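Local coordinates for nucleoside diphosphate kinase (Pyrobaculum aerophilum, PDB 1XQI), which probably transfers the gamma phosphate of ATP to nucleoside diphosphates by a ping-pong mechanism through a phosphohistidine intermediate, supplying nucleoside triphosphates other than ATP, at residues Y63-L77 / P97-V109. The protein carries 6 engineered substitutions. Numbering follows the deposited sequence.
Engineered in segment 63-77: Q71 (natural residue Arg). Engineered in segment 97-109: N107 (natural residue Ser).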
loop_
_atom_site.group_PDB
_atom_site.type_symbol
_atom_site.label_atom_id
_atom_site.label_comp_id
_atom_site.label_asym_id
_atom_site.label_seq_id
_atom_site.Cartn_x
_atom_site.Cartn_y
_atom_site.Cartn_z
ATOM N N TYR A 63 -4.314 -17.555 -11.541
ATOM C CA TYR A 63 -3.673 -17.921 -12.807
ATOM C C TYR A 63 -4.563 -18.775 -13.639
ATOM O O TYR A 63 -5.266 -19.592 -13.088
ATOM C CB TYR A 63 -2.348 -18.613 -12.577
ATOM C CG TYR A 63 -1.340 -17.596 -12.261
ATOM C CD1 TYR A 63 -0.883 -17.432 -10.965
ATOM C CD2 TYR A 63 -0.879 -16.756 -13.232
ATOM C CE1 TYR A 63 0.019 -16.469 -10.654
ATOM C CE2 TYR A 63 0.048 -15.782 -12.935
ATOM C CZ TYR A 63 0.494 -15.650 -11.626
ATOM O OH TYR A 63 1.430 -14.680 -11.302
ATOM N N PRO A 64 -4.542 -18.588 -14.977
ATOM C CA PRO A 64 -5.455 -19.368 -15.844
ATOM C C PRO A 64 -5.218 -20.851 -15.700
ATOM O O PRO A 64 -4.136 -21.277 -15.260
ATOM C CB PRO A 64 -5.071 -18.940 -17.263
ATOM C CG PRO A 64 -4.437 -17.539 -17.072
ATOM C CD PRO A 64 -3.683 -17.667 -15.755
ATOM N N SER A 65 -6.229 -21.638 -16.056
ATOM C CA SER A 65 -6.044 -23.062 -16.147
ATOM C C SER A 65 -6.377 -23.542 -17.557
ATOM O O SER A 65 -6.557 -24.743 -17.788
ATOM C CB SER A 65 -6.868 -23.736 -15.073
ATOM O OG SER A 65 -6.920 -22.888 -13.922
ATOM N N SER A 66 -6.444 -22.616 -18.509
ATOM C CA SER A 66 -6.700 -23.001 -19.883
ATOM C C SER A 66 -5.544 -23.876 -20.417
ATOM O O SER A 66 -4.374 -23.692 -20.050
ATOM C CB SER A 66 -6.911 -21.758 -20.756
ATOM O OG SER A 66 -5.677 -21.284 -21.243
ATOM N N GLU A 67 -5.864 -24.830 -21.277
ATOM C CA GLU A 67 -4.807 -25.645 -21.906
ATOM C C GLU A 67 -3.886 -24.737 -22.673
ATOM O O GLU A 67 -2.656 -24.931 -22.666
ATOM C CB GLU A 67 -5.373 -26.715 -22.829
ATOM C CG GLU A 67 -4.339 -27.430 -23.688
ATOM C CD GLU A 67 -4.976 -28.301 -24.793
ATOM O OE1 GLU A 67 -6.017 -27.862 -25.388
ATOM O OE2 GLU A 67 -4.435 -29.414 -25.054
ATOM N N GLU A 68 -4.491 -23.722 -23.295
ATOM C CA GLU A 68 -3.765 -22.769 -24.121
ATOM C C GLU A 68 -2.631 -22.107 -23.328
ATOM O O GLU A 68 -1.475 -22.180 -23.718
ATOM C CB GLU A 68 -4.752 -21.749 -24.659
ATOM C CG GLU A 68 -4.196 -20.656 -25.525
ATOM C CD GLU A 68 -5.264 -19.591 -25.725
ATOM O OE1 GLU A 68 -5.848 -19.506 -26.840
ATOM O OE2 GLU A 68 -5.558 -18.864 -24.734
ATOM N N TRP A 69 -2.982 -21.510 -22.196
ATOM C CA TRP A 69 -2.011 -20.909 -21.296
ATOM C C TRP A 69 -0.960 -21.865 -20.743
ATOM O O TRP A 69 0.230 -21.519 -20.677
ATOM C CB TRP A 69 -2.726 -20.265 -20.127
ATOM C CG TRP A 69 -1.806 -19.408 -19.290
ATOM C CD1 TRP A 69 -1.461 -18.102 -19.527
ATOM C CD2 TRP A 69 -1.127 -19.792 -18.079
ATOM N NE1 TRP A 69 -0.618 -17.659 -18.542
ATOM C CE2 TRP A 69 -0.400 -18.674 -17.639
ATOM C CE3 TRP A 69 -1.060 -20.972 -17.335
ATOM C CZ2 TRP A 69 0.383 -18.696 -16.482
ATOM C CZ3 TRP A 69 -0.268 -21.000 -16.176
ATOM C CH2 TRP A 69 0.431 -19.866 -15.759
ATOM N N LEU A 70 -1.400 -23.048 -20.316
ATOM C CA LEU A 70 -0.485 -24.089 -19.797
ATOM C C LEU A 70 0.498 -24.508 -20.865
ATOM O O LEU A 70 1.696 -24.501 -20.628
ATOM C CB LEU A 70 -1.260 -25.319 -19.299
ATOM C CG LEU A 70 -2.180 -25.076 -18.118
ATOM C CD1 LEU A 70 -3.012 -26.269 -17.876
ATOM C CD2 LEU A 70 -1.380 -24.744 -16.900
ATOM N N GLN A 71 -0.043 -24.845 -22.040
ATOM C CA GLN A 71 0.738 -25.207 -23.220
ATOM C C GLN A 71 1.879 -24.220 -23.476
ATOM O O GLN A 71 3.059 -24.621 -23.555
ATOM C CB GLN A 71 -0.172 -25.351 -24.453
ATOM C CG GLN A 71 0.518 -25.848 -25.738
ATOM C CD GLN A 71 -0.487 -26.318 -26.803
ATOM O OE1 GLN A 71 -1.194 -27.321 -26.633
ATOM N NE2 GLN A 71 -0.533 -25.600 -27.916
ATOM N N SER A 72 1.546 -22.934 -23.562
ATOM C CA SER A 72 2.553 -21.956 -23.954
ATOM C C SER A 72 3.593 -21.723 -22.844
ATOM O O SER A 72 4.797 -21.629 -23.138
ATOM C CB SER A 72 1.913 -20.653 -24.501
ATOM O OG SER A 72 1.484 -19.780 -23.460
ATOM N N ALA A 73 3.142 -21.688 -21.579
ATOM C CA ALA A 73 4.061 -21.624 -20.419
ATOM C C ALA A 73 5.062 -22.771 -20.509
ATOM O O ALA A 73 6.271 -22.584 -20.276
ATOM C CB ALA A 73 3.306 -21.682 -19.132
ATOM N N GLY A 74 4.554 -23.941 -20.916
ATOM C CA GLY A 74 5.346 -25.151 -21.113
ATOM C C GLY A 74 6.390 -25.170 -22.212
ATOM O O GLY A 74 7.495 -25.683 -21.996
ATOM N N GLN A 75 6.039 -24.632 -23.383
ATOM C CA GLN A 75 6.976 -24.497 -24.514
ATOM C C GLN A 75 8.186 -23.597 -24.186
ATOM O O GLN A 75 9.326 -23.938 -24.497
ATOM C CB GLN A 75 6.236 -23.986 -25.747
ATOM C CG GLN A 75 5.828 -25.098 -26.727
ATOM C CD GLN A 75 4.443 -24.871 -27.360
ATOM O OE1 GLN A 75 3.638 -25.811 -27.488
ATOM N NE2 GLN A 75 4.148 -23.608 -27.728
ATOM N N LYS A 76 7.933 -22.472 -23.528
ATOM C CA LYS A 76 8.982 -21.531 -23.136
ATOM C C LYS A 76 10.027 -22.215 -22.241
ATOM O O LYS A 76 11.235 -22.094 -22.511
ATOM C CB LYS A 76 8.343 -20.289 -22.499
ATOM C CG LYS A 76 9.239 -19.383 -21.660
ATOM C CD LYS A 76 8.570 -17.985 -21.471
ATOM C CE LYS A 76 8.861 -17.377 -20.093
ATOM N NZ LYS A 76 10.288 -17.546 -19.684
ATOM N N LEU A 77 9.569 -22.974 -21.234
ATOM C CA LEU A 77 10.471 -23.771 -20.386
ATOM C C LEU A 77 11.216 -24.864 -21.168
ATOM O O LEU A 77 12.393 -25.134 -20.903
ATOM C CB LEU A 77 9.725 -24.379 -19.179
ATOM C CG LEU A 77 10.508 -25.291 -18.200
ATOM C CD1 LEU A 77 11.786 -24.636 -17.641
ATOM C CD2 LEU A 77 9.665 -25.756 -17.042
ATOM N N PRO A 97 4.068 -30.327 -23.071
ATOM C CA PRO A 97 3.861 -28.874 -22.818
ATOM C C PRO A 97 2.843 -28.523 -21.712
ATOM O O PRO A 97 3.208 -27.772 -20.779
ATOM C CB PRO A 97 3.400 -28.342 -24.176
ATOM C CG PRO A 97 4.103 -29.191 -25.164
ATOM C CD PRO A 97 4.168 -30.595 -24.528
ATOM N N VAL A 98 1.615 -29.062 -21.806
ATOM C CA VAL A 98 0.552 -28.876 -20.801
ATOM C C VAL A 98 0.924 -29.407 -19.385
ATOM O O VAL A 98 0.653 -28.734 -18.367
ATOM C CB VAL A 98 -0.783 -29.529 -21.268
ATOM C CG1 VAL A 98 -1.811 -29.526 -20.175
ATOM C CG2 VAL A 98 -1.322 -28.782 -22.449
ATOM N N GLU A 99 1.522 -30.597 -19.317
ATOM C CA GLU A 99 1.982 -31.145 -18.032
ATOM C C GLU A 99 3.091 -30.282 -17.433
ATOM O O GLU A 99 3.169 -30.113 -16.215
ATOM C CB GLU A 99 2.390 -32.639 -18.144
ATOM C CG GLU A 99 1.187 -33.632 -17.983
ATOM C CD GLU A 99 1.529 -35.085 -18.371
ATOM O OE1 GLU A 99 2.596 -35.602 -17.950
ATOM O OE2 GLU A 99 0.728 -35.737 -19.098
ATOM N N VAL A 100 3.937 -29.737 -18.295
ATOM C CA VAL A 100 4.997 -28.803 -17.892
ATOM C C VAL A 100 4.383 -27.459 -17.398
ATOM O O VAL A 100 4.797 -26.935 -16.384
ATOM C CB VAL A 100 6.047 -28.571 -19.052
ATOM C CG1 VAL A 100 7.044 -27.502 -18.682
ATOM C CG2 VAL A 100 6.778 -29.846 -19.403
ATOM N N GLY A 101 3.404 -26.925 -18.123
ATOM C CA GLY A 101 2.624 -25.799 -17.671
ATOM C C GLY A 101 1.986 -26.018 -16.295
ATOM O O GLY A 101 1.858 -25.072 -15.494
ATOM N N ARG A 102 1.602 -27.252 -15.991
ATOM C CA ARG A 102 0.982 -27.520 -14.690
ATOM C C ARG A 102 2.066 -27.529 -13.599
ATOM O O ARG A 102 1.820 -27.115 -12.471
ATOM C CB ARG A 102 0.138 -28.811 -14.700
ATOM C CG ARG A 102 -1.115 -28.728 -15.558
ATOM C CD ARG A 102 -2.013 -29.994 -15.575
ATOM N NE ARG A 102 -3.416 -29.568 -15.607
ATOM C CZ ARG A 102 -4.260 -29.819 -16.592
ATOM N NH1 ARG A 102 -3.853 -30.562 -17.640
ATOM N NH2 ARG A 102 -5.510 -29.351 -16.521
ATOM N N ILE A 103 3.259 -27.969 -13.960
ATOM C CA ILE A 103 4.383 -27.971 -13.032
ATOM C C ILE A 103 4.836 -26.537 -12.723
ATOM O O ILE A 103 5.036 -26.197 -11.537
ATOM C CB ILE A 103 5.587 -28.861 -13.525
ATOM C CG1 ILE A 103 5.163 -30.335 -13.650
ATOM C CG2 ILE A 103 6.762 -28.731 -12.583
ATOM C CD1 ILE A 103 6.290 -31.314 -13.840
ATOM N N ILE A 104 4.993 -25.717 -13.773
ATOM C CA ILE A 104 5.250 -24.289 -13.627
ATOM C C ILE A 104 4.173 -23.601 -12.771
ATOM O O ILE A 104 4.499 -22.813 -11.857
ATOM C CB ILE A 104 5.269 -23.556 -15.006
ATOM C CG1 ILE A 104 6.406 -24.075 -15.907
ATOM C CG2 ILE A 104 5.299 -22.005 -14.810
ATOM C CD1 ILE A 104 6.318 -23.545 -17.308
ATOM N N LYS A 105 2.902 -23.890 -13.055
ATOM C CA LYS A 105 1.832 -23.292 -12.257
ATOM C C LYS A 105 1.990 -23.618 -10.746
ATOM O O LYS A 105 1.780 -22.752 -9.900
ATOM C CB LYS A 105 0.436 -23.650 -12.792
ATOM C CG LYS A 105 -0.714 -23.054 -11.973
ATOM C CD LYS A 105 -1.949 -22.858 -12.813
ATOM C CE LYS A 105 -3.122 -22.515 -11.962
ATOM N NZ LYS A 105 -4.316 -22.182 -12.837
ATOM N N ARG A 106 2.385 -24.849 -10.422
ATOM C CA ARG A 106 2.619 -25.257 -9.025
ATOM C C ARG A 106 3.777 -24.515 -8.393
ATOM O O ARG A 106 3.745 -24.216 -7.192
ATOM C CB ARG A 106 2.819 -26.779 -8.910
ATOM C CG ARG A 106 1.477 -27.546 -8.882
ATOM C CD ARG A 106 1.567 -29.083 -9.176
ATOM N NE ARG A 106 2.478 -29.752 -8.242
ATOM C CZ ARG A 106 2.228 -29.949 -6.947
ATOM N NH1 ARG A 106 1.071 -29.544 -6.416
ATOM N NH2 ARG A 106 3.139 -30.550 -6.179
ATOM N N ASN A 107 4.783 -24.212 -9.211
ATOM C CA ASN A 107 5.946 -23.459 -8.772
ATOM C C ASN A 107 5.580 -21.982 -8.608
ATOM O O ASN A 107 6.024 -21.329 -7.681
ATOM C CB ASN A 107 7.083 -23.586 -9.784
ATOM C CG ASN A 107 7.792 -24.933 -9.730
ATOM O OD1 ASN A 107 7.633 -25.707 -8.778
ATOM N ND2 ASN A 107 8.616 -25.208 -10.752
ATOM N N LEU A 108 4.777 -21.471 -9.538
ATOM C CA LEU A 108 4.214 -20.149 -9.423
ATOM C C LEU A 108 3.464 -20.026 -8.085
ATOM O O LEU A 108 3.657 -19.046 -7.333
ATOM C CB LEU A 108 3.288 -19.880 -10.605
ATOM C CG LEU A 108 3.058 -18.430 -11.003
ATOM C CD1 LEU A 108 4.309 -17.555 -10.727
ATOM C CD2 LEU A 108 2.647 -18.340 -12.486
ATOM N N VAL A 109 2.646 -21.029 -7.783
ATOM C CA VAL A 109 1.854 -20.994 -6.580
ATOM C C VAL A 109 2.773 -20.939 -5.375
ATOM O O VAL A 109 2.580 -20.070 -4.535
ATOM C CB VAL A 109 0.773 -22.136 -6.479
ATOM C CG1 VAL A 109 0.231 -22.265 -5.061
ATOM C CG2 VAL A 109 -0.384 -21.847 -7.414
#
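K105 reaches from helix 97-109 to the turn that precedes helix 67-77 and hydrogen-bonds there through its ammonium group. Its NZ donates to Y63 O at 2.8 Å and to P64 O at 2.6 Å, lying well above both carbonyl planes, and weakly to S65 OG; E60 O, in helix 56-62, is a further acceptor. With CG anti to the backbone N (chi1 179°), the extended lysine chain carries NZ across to the turn, its CD obliquely beside the W69 ring. Cutting it back to an alanine would probably leave the carbonyls of Y63 and P64 without their shared donor and the turn freer to move.

Beside this polar group, L108 crosses the Y63 ring at about a right angle in a CH-pi contact, CD2 3.6 Å from the centroid and 11° off the ring normal. The same methyl meets W69 at the ring edge.

Where the helices cross, at 88° with axes 6.6 Å apart, two glycines permit backbone contact: G101 CA lies 3.4 Å from L70 O, and G74 CA sits equally near P97 O, both as CA-H...O contacts. Neither glycine has a CB to hold the other helix's carbonyl oxygen off.

Apolar side chains pack on one flank of the crossing. L77 CD2 lies 3.6 Å from V100 CG1 and also touches I104, whose CD1 meets A73 CB. Toward the opposite end of helix 67-77, L70 CD1 is a methyl packed over one face of the R102 guanidinium, 3.9 Å above its plane, while E67 CG rests on V98 CG2.

The crossing thus packs together the two helices at the ends of the insert of residues 68-100, whereas K105, beyond the insert, ties down the turn just before it, which bears Y63, whose side chain lies near H172, the predicted phosphohistidine.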